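PDB 3VUP: beta-1,4-mannanase from Aplysia kurodai, which probably hydrolyses internal beta-1,4-mannosidic linkages of mannans, as a digestive-fluid enzyme of the sea hare. Local coordinates for residues A[288-297]-A[316-327]. Sequence-based numbering, arbitrary orientation. Where two conformers were deposited one is given.
Sequences PIVVGEFWEQ and YAGAWSWHLVQR. With SO4 (sulfate ion), chain F.
Strands 289-293 and 318-322, the seventh and eighth of the TIM barrel, form a beta-alpha-beta unit through helix 304-313 and run parallel, their axes 6° apart. A317 N to I289 O, V291 N to G318 O and W320 N to V291 O are the backbone bonds joining them, and W322 N to F294 O (2.8 Å) adds a further one. Inside the barrel, V290 CG1 sits 3.6 Å from the centroid of the six-membered ring of W320, only 4° off its normal, a CH-pi contact. On the other side of the sheet V291 CG2, anti to its carbonyl carbon, lies over the Y316 ring face, 3.9 Å from its centroid.

E293, on the C-terminal side of the barrel, is placed like the nucleophile of clan GH-A glycosidases, consistent with that role. Its carboxylate lies alongside W322, E293 CD 3.6 Å from W322 CE3, and is held by R60 and Y264; OE2 also binds Tris, which, like the sulfate, probably comes from the crystallisation liquor. With CG anti to the backbone N, W322 turns its edge to the face of W295 (planes at 76°), W322 CD1 3.5 Å from W295 CE3. Over the opposite W295 face lies the R327 guanidinium in the conformer given, while Q297 N reaches sulfate O4 at 2.8 Å.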
ATOM      1  N   PRO A 288       8.286   6.124   9.365  1.00  5.46           N
ATOM      2  CA  PRO A 288       7.554   7.125   8.585  1.00  5.37           C
ATOM      3  C   PRO A 288       6.103   6.697   8.388  1.00  4.88           C
ATOM      4  O   PRO A 288       5.824   5.500   8.249  1.00  5.24           O
ATOM      5  CB  PRO A 288       8.302   7.139   7.249  1.00  5.87           C
ATOM      6  CG  PRO A 288       9.681   6.635   7.572  1.00  6.85           C
ATOM      7  CD  PRO A 288       9.468   5.615   8.651  1.00  6.34           C
ATOM      8  N   ILE A 289       5.202   7.675   8.381  1.00  4.31           N
ATOM      9  CA  ILE A 289       3.781   7.426   8.167  1.00  4.87           C
ATOM     10  C   ILE A 289       3.334   8.179   6.917  1.00  4.86           C
ATOM     11  O   ILE A 289       3.323   9.416   6.892  1.00  5.08           O
ATOM     12  CB  ILE A 289       2.933   7.910   9.357  1.00  5.22           C
ATOM     13  CG1 ILE A 289       3.350   7.217  10.660  1.00  5.83           C
ATOM     14  CG2 ILE A 289       1.449   7.715   9.066  1.00  6.08           C
ATOM     15  CD1 ILE A 289       2.768   7.882  11.900  1.00  6.33           C
ATOM     16  N   VAL A 290       2.962   7.428   5.886  1.00  4.60           N
ATOM     17  CA  VAL A 290       2.398   8.007   4.675  1.00  4.27           C
ATOM     18  C   VAL A 290       0.879   8.051   4.809  1.00  4.50           C
ATOM     19  O   VAL A 290       0.278   7.070   5.236  1.00  5.13           O
ATOM     20  CB  VAL A 290       2.796   7.168   3.445  1.00  4.83           C
ATOM     21  CG1 VAL A 290       2.049   7.614   2.183  1.00  5.29           C
ATOM     22  CG2 VAL A 290       4.297   7.246   3.236  1.00  5.06           C
ATOM     23  N   VAL A 291       0.257   9.184   4.482  1.00  4.66           N
ATOM     24  CA  VAL A 291      -1.191   9.229   4.355  1.00  4.20           C
ATOM     25  C   VAL A 291      -1.486   8.848   2.903  1.00  4.11           C
ATOM     26  O   VAL A 291      -1.379   9.670   1.984  1.00  5.12           O
ATOM     27  CB  VAL A 291      -1.772  10.599   4.747  1.00  5.15           C
ATOM     28  CG1 VAL A 291      -3.284  10.574   4.622  1.00  5.82           C
ATOM     29  CG2 VAL A 291      -1.363  10.954   6.170  1.00  5.98           C
ATOM     30  N   GLY A 292      -1.788   7.566   2.709  1.00  4.41           N
ATOM     31  CA  GLY A 292      -1.760   6.934   1.404  1.00  4.47           C
ATOM     32  C   GLY A 292      -3.060   6.881   0.620  1.00  4.11           C
ATOM     33  O   GLY A 292      -3.048   6.401  -0.513  1.00  4.44           O
ATOM     34  N   GLU A 293      -4.159   7.356   1.208  1.00  3.92           N
ATOM     35  CA  GLU A 293      -5.410   7.598   0.476  1.00  4.08           C
ATOM     36  C   GLU A 293      -6.179   8.697   1.172  1.00  4.39           C
ATOM     37  O   GLU A 293      -6.249   8.712   2.400  1.00  4.63           O
ATOM     38  CB  GLU A 293      -6.334   6.381   0.458  1.00  4.98           C
ATOM     39  CG  GLU A 293      -5.909   5.198  -0.378  1.00  4.97           C
ATOM     40  CD  GLU A 293      -6.967   4.108  -0.416  1.00  4.74           C
ATOM     41  OE1 GLU A 293      -8.143   4.387  -0.066  1.00  5.40           O
ATOM     42  OE2 GLU A 293      -6.616   2.974  -0.812  1.00  4.78           O
ATOM     43  N   PHE A 294      -6.791   9.567   0.369  1.00  4.29           N
ATOM     44  CA  PHE A 294      -7.734  10.579   0.816  1.00  4.83           C
ATOM     45  C   PHE A 294      -8.289  11.258  -0.427  1.00  4.40           C
ATOM     46  O   PHE A 294      -7.675  11.183  -1.498  1.00  4.72           O
ATOM     47  CB  PHE A 294      -7.067  11.625   1.726  1.00  4.78           C
ATOM     48  CG  PHE A 294      -5.930  12.386   1.080  1.00  4.77           C
ATOM     49  CD1 PHE A 294      -6.143  13.603   0.443  1.00  5.14           C
ATOM     50  CD2 PHE A 294      -4.636  11.892   1.140  1.00  4.97           C
ATOM     51  CE1 PHE A 294      -5.094  14.300  -0.127  1.00  5.76           C
ATOM     52  CE2 PHE A 294      -3.578  12.585   0.575  1.00  5.50           C
ATOM     53  CZ  PHE A 294      -3.808  13.796  -0.061  1.00  5.85           C
ATOM     54  N   TRP A 295      -9.436  11.917  -0.292  1.00  4.65           N
ATOM     55  CA  TRP A 295      -9.951  12.749  -1.372  1.00  5.33           C
ATOM     56  C   TRP A 295     -10.919  13.792  -0.842  1.00  4.82           C
ATOM     57  O   TRP A 295     -11.424  13.679   0.274  1.00  5.40           O
ATOM     58  CB  TRP A 295     -10.562  11.948  -2.530  1.00  5.69           C
ATOM     59  CG  TRP A 295     -11.731  11.055  -2.221  1.00  5.74           C
ATOM     60  CD1 TRP A 295     -12.359  10.848  -1.023  1.00  6.12           C
ATOM     61  CD2 TRP A 295     -12.409  10.245  -3.177  1.00  6.19           C
ATOM     62  NE1 TRP A 295     -13.379   9.932  -1.182  1.00  6.25           N
ATOM     63  CE2 TRP A 295     -13.416   9.540  -2.496  1.00  6.28           C
ATOM     64  CE3 TRP A 295     -12.232  10.022  -4.542  1.00  7.18           C
ATOM     65  CZ2 TRP A 295     -14.272   8.653  -3.149  1.00  7.58           C
ATOM     66  CZ3 TRP A 295     -13.073   9.144  -5.187  1.00  8.04           C
ATOM     67  CH2 TRP A 295     -14.076   8.460  -4.490  1.00  8.37           C
ATOM     68  N   GLU A 296     -11.179  14.810  -1.653  1.00  5.57           N
ATOM     69  CA  GLU A 296     -11.933  15.960  -1.185  1.00  5.83           C
ATOM     70  C   GLU A 296     -13.385  15.630  -0.839  1.00  5.39           C
ATOM     71  O   GLU A 296     -13.936  16.185   0.114  1.00  5.71           O
ATOM     72  CB  GLU A 296     -11.863  17.086  -2.222  1.00  6.36           C
ATOM     73  CG  GLU A 296     -12.539  18.376  -1.782  1.00  7.18           C
ATOM     74  CD  GLU A 296     -12.329  19.549  -2.738  1.00  9.25           C
ATOM     75  OE1 GLU A 296     -13.264  20.355  -2.887  1.00 12.86           O
ATOM     76  OE2 GLU A 296     -11.230  19.718  -3.298  1.00  8.41           O
ATOM     77  N   GLN A 297     -14.007  14.725  -1.588  1.00  5.77           N
ATOM     78  CA  GLN A 297     -15.414  14.442  -1.330  1.00  5.86           C
ATOM     79  C   GLN A 297     -15.651  13.846   0.062  1.00  6.34           C
ATOM     80  O   GLN A 297     -16.756  13.935   0.590  1.00  7.92           O
ATOM     81  CB  GLN A 297     -16.037  13.556  -2.405  1.00  6.27           C
ATOM     82  CG  GLN A 297     -15.556  12.135  -2.425  1.00  6.40           C
ATOM     83  CD  GLN A 297     -16.549  11.247  -3.129  1.00  6.82           C
ATOM     84  OE1 GLN A 297     -16.769  11.390  -4.335  1.00  7.18           O
ATOM     85  NE2 GLN A 297     -17.182  10.346  -2.379  1.00  7.85           N
ATOM     86  N   TYR A 316       3.764  14.042   8.658  1.00  5.38           N
ATOM     87  CA  TYR A 316       3.633  12.818   7.884  1.00  5.27           C
ATOM     88  C   TYR A 316       4.716  12.767   6.812  1.00  5.43           C
ATOM     89  O   TYR A 316       5.348  13.773   6.492  1.00  6.67           O
ATOM     90  CB  TYR A 316       2.234  12.711   7.277  1.00  5.64           C
ATOM     91  CG  TYR A 316       1.127  12.719   8.321  1.00  5.52           C
ATOM     92  CD1 TYR A 316       0.852  11.583   9.076  1.00  5.52           C
ATOM     93  CD2 TYR A 316       0.375  13.865   8.570  1.00  5.07           C
ATOM     94  CE1 TYR A 316      -0.140  11.586  10.033  1.00  5.77           C
ATOM     95  CE2 TYR A 316      -0.632  13.871   9.526  1.00  5.43           C
ATOM     96  CZ  TYR A 316      -0.879  12.728  10.254  1.00  5.11           C
ATOM     97  OH  TYR A 316      -1.869  12.714  11.213  1.00  5.80           O
ATOM     98  N   ALA A 317       4.915  11.580   6.258  1.00  5.38           N
ATOM     99  CA  ALA A 317       6.027  11.320   5.349  1.00  5.42           C
ATOM    100  C   ALA A 317       5.637  11.344   3.875  1.00  5.46           C
ATOM    101  O   ALA A 317       6.502  11.355   2.999  1.00  5.46           O
ATOM    102  CB  ALA A 317       6.665   9.984   5.695  1.00  6.40           C
ATOM    103  N   GLY A 318       4.342  11.352   3.597  1.00  5.44           N
ATOM    104  CA  GLY A 318       3.861  11.370   2.235  1.00  5.22           C
ATOM    105  C   GLY A 318       2.360  11.539   2.179  1.00  4.89           C
ATOM    106  O   GLY A 318       1.675  11.371   3.193  1.00  4.85           O
ATOM    107  N   ALA A 319       1.863  11.869   0.991  1.00  4.92           N
ATOM    108  CA  ALA A 319       0.448  12.108   0.744  1.00  5.00           C
ATOM    109  C   ALA A 319       0.124  11.577  -0.639  1.00  4.77           C
ATOM    110  O   ALA A 319       0.665  12.065  -1.638  1.00  5.29           O
ATOM    111  CB  ALA A 319       0.144  13.604   0.794  1.00  5.68           C
ATOM    112  N   TRP A 320      -0.759  10.578  -0.687  1.00  4.72           N
ATOM    113  CA  TRP A 320      -1.233  10.016  -1.951  1.00  5.19           C
ATOM    114  C   TRP A 320      -2.753  10.123  -1.991  1.00  4.76           C
ATOM    115  O   TRP A 320      -3.452   9.447  -1.221  1.00  5.24           O
ATOM    116  CB  TRP A 320      -0.839   8.540  -2.115  1.00  5.35           C
ATOM    117  CG  TRP A 320       0.623   8.241  -1.989  1.00  5.53           C
ATOM    118  CD1 TRP A 320       1.662   9.051  -2.311  1.00  7.12           C
ATOM    119  CD2 TRP A 320       1.202   7.026  -1.502  1.00  5.28           C
ATOM    120  NE1 TRP A 320       2.856   8.419  -2.050  1.00  7.80           N
ATOM    121  CE2 TRP A 320       2.600   7.171  -1.557  1.00  6.48           C
ATOM    122  CE3 TRP A 320       0.671   5.830  -1.032  1.00  4.80           C
ATOM    123  CZ2 TRP A 320       3.471   6.160  -1.153  1.00  6.97           C
ATOM    124  CZ3 TRP A 320       1.535   4.832  -0.625  1.00  5.64           C
ATOM    125  CH2 TRP A 320       2.917   4.998  -0.692  1.00  6.42           C
ATOM    126  N   SER A 321      -3.273  10.964  -2.881  1.00  4.77           N
ATOM    127  CA  SER A 321      -4.719  11.097  -3.018  1.00  5.16           C
ATOM    128  C   SER A 321      -5.320   9.892  -3.762  1.00  5.03           C
ATOM    129  O   SER A 321      -4.604   9.121  -4.419  1.00  5.17           O
ATOM    130  CB  SER A 321      -5.072  12.413  -3.711  1.00  5.08           C
ATOM    131  OG  SER A 321      -4.401  12.529  -4.951  1.00  5.98           O
ATOM    132  N   TRP A 322      -6.637   9.733  -3.649  1.00  4.75           N
ATOM    133  CA  TRP A 322      -7.330   8.559  -4.176  1.00  5.06           C
ATOM    134  C   TRP A 322      -7.973   8.754  -5.556  1.00  4.68           C
ATOM    135  O   TRP A 322      -8.850   9.596  -5.729  1.00  5.15           O
ATOM    136  CB  TRP A 322      -8.405   8.096  -3.175  1.00  5.25           C
ATOM    137  CG  TRP A 322      -9.200   6.956  -3.723  1.00  4.98           C
ATOM    138  CD1 TRP A 322     -10.510   6.981  -4.104  1.00  5.60           C
ATOM    139  CD2 TRP A 322      -8.715   5.639  -4.028  1.00  5.33           C
ATOM    140  NE1 TRP A 322     -10.876   5.756  -4.617  1.00  5.59           N
ATOM    141  CE2 TRP A 322      -9.796   4.914  -4.577  1.00  5.91           C
ATOM    142  CE3 TRP A 322      -7.479   4.997  -3.873  1.00  5.66           C
ATOM    143  CZ2 TRP A 322      -9.681   3.580  -4.977  1.00  6.46           C
ATOM    144  CZ3 TRP A 322      -7.364   3.667  -4.276  1.00  5.91           C
ATOM    145  CH2 TRP A 322      -8.461   2.975  -4.823  1.00  6.58           C
ATOM    146  N   HIS A 323      -7.524   7.938  -6.511  1.00  4.93           N
ATOM    147  CA  HIS A 323      -8.131   7.753  -7.835  1.00  5.00           C
ATOM    148  C   HIS A 323      -7.790   8.872  -8.812  1.00  4.85           C
ATOM    149  O   HIS A 323      -8.638   9.669  -9.215  1.00  5.72           O
ATOM    150  CB  HIS A 323      -9.638   7.495  -7.772  1.00  5.18           C
ATOM    151  CG  HIS A 323     -10.106   6.555  -8.831  1.00  5.41           C
ATOM    152  ND1 HIS A 323      -9.869   6.767 -10.176  1.00  5.98           N
ATOM    153  CD2 HIS A 323     -10.743   5.366  -8.736  1.00  6.08           C
ATOM    154  CE1 HIS A 323     -10.362   5.748 -10.858  1.00  5.66           C
ATOM    155  NE2 HIS A 323     -10.904   4.890 -10.011  1.00  6.20           N
ATOM    156  N   LEU A 324      -6.531   8.908  -9.227  1.00  4.82           N
ATOM    157  CA  LEU A 324      -6.084   9.916 -10.178  1.00  5.24           C
ATOM    158  C   LEU A 324      -6.805   9.797 -11.510  1.00  5.18           C
ATOM    159  O   LEU A 324      -7.059  10.805 -12.157  1.00  5.87           O
ATOM    160  CB  LEU A 324      -4.582   9.823 -10.408  1.00  5.81           C
ATOM    161  CG  LEU A 324      -3.701  10.205  -9.218  1.00  6.67           C
ATOM    162  CD1 LEU A 324      -2.262   9.849  -9.515  1.00  7.89           C
ATOM    163  CD2 LEU A 324      -3.843  11.690  -8.885  1.00  7.47           C
ATOM    164  N   VAL A 325      -7.120   8.584 -11.945  1.00  5.54           N
ATOM    165  CA  VAL A 325      -7.782   8.437 -13.236  1.00  5.89           C
ATOM    166  C   VAL A 325      -9.095   9.215 -13.279  1.00  5.45           C
ATOM    167  O   VAL A 325      -9.373   9.910 -14.255  1.00  6.95           O
ATOM    168  CB  VAL A 325      -7.994   6.955 -13.598  1.00  6.59           C
ATOM    169  CG1 VAL A 325      -8.972   6.804 -14.743  1.00  7.51           C
ATOM    170  CG2 VAL A 325      -6.662   6.315 -13.950  1.00  6.36           C
ATOM    171  N   GLN A 326      -9.893   9.120 -12.221  1.00  5.57           N
ATOM    172  CA  GLN A 326     -11.161   9.838 -12.206  1.00  6.81           C
ATOM    173  C   GLN A 326     -11.102  11.240 -11.619  1.00  6.55           C
ATOM    174  O   GLN A 326     -11.898  12.100 -11.992  1.00  7.78           O
ATOM    175  CB  GLN A 326     -12.225   9.025 -11.465  1.00  8.19           C
ATOM    176  CG  GLN A 326     -12.727   7.832 -12.263  1.00  9.71           C
ATOM    177  CD  GLN A 326     -13.718   6.968 -11.508  1.00 11.60           C
ATOM    178  OE1 GLN A 326     -14.444   7.441 -10.637  1.00 13.06           O
ATOM    179  NE2 GLN A 326     -13.758   5.693 -11.850  1.00 11.00           N
ATOM    180  N   ARG A 327     -10.161  11.481 -10.709  1.00  5.78           N
ATOM    181  CA  ARG A 327     -10.195  12.684  -9.886  0.61  6.41           C
ATOM    182  C   ARG A 327      -8.933  13.532 -10.029  1.00  6.90           C
ATOM    183  O   ARG A 327      -8.735  14.490  -9.283  1.00  7.25           O
ATOM    184  CB  ARG A 327     -10.404  12.310  -8.412  0.61  7.48           C
ATOM    185  CG  ARG A 327     -11.268  11.064  -8.182  0.61  7.97           C
ATOM    186  CD  ARG A 327     -12.773  11.307  -8.363  0.61  8.14           C
ATOM    187  NE  ARG A 327     -13.336  12.123  -7.283  0.61  8.35           N
ATOM    188  CZ  ARG A 327     -14.613  12.113  -6.910  0.61  8.06           C
ATOM    189  NH1 ARG A 327     -15.479  11.314  -7.516  0.61  9.00           N
ATOM    190  NH2 ARG A 327     -15.030  12.897  -5.921  0.61  6.78           N
TER
HETATM  191  S   SO4 F 404     -11.803  14.672  -5.105  1.00 11.07           S
HETATM  192  O1  SO4 F 404     -11.682  13.340  -5.642  1.00 12.69           O
HETATM  193  O2  SO4 F 404     -10.435  14.976  -4.943  1.00  6.20           O
HETATM  194  O3  SO4 F 404     -12.166  15.627  -6.131  1.00 13.40           O
HETATM  195  O4  SO4 F 404     -12.848  14.655  -4.093  1.00 12.43           O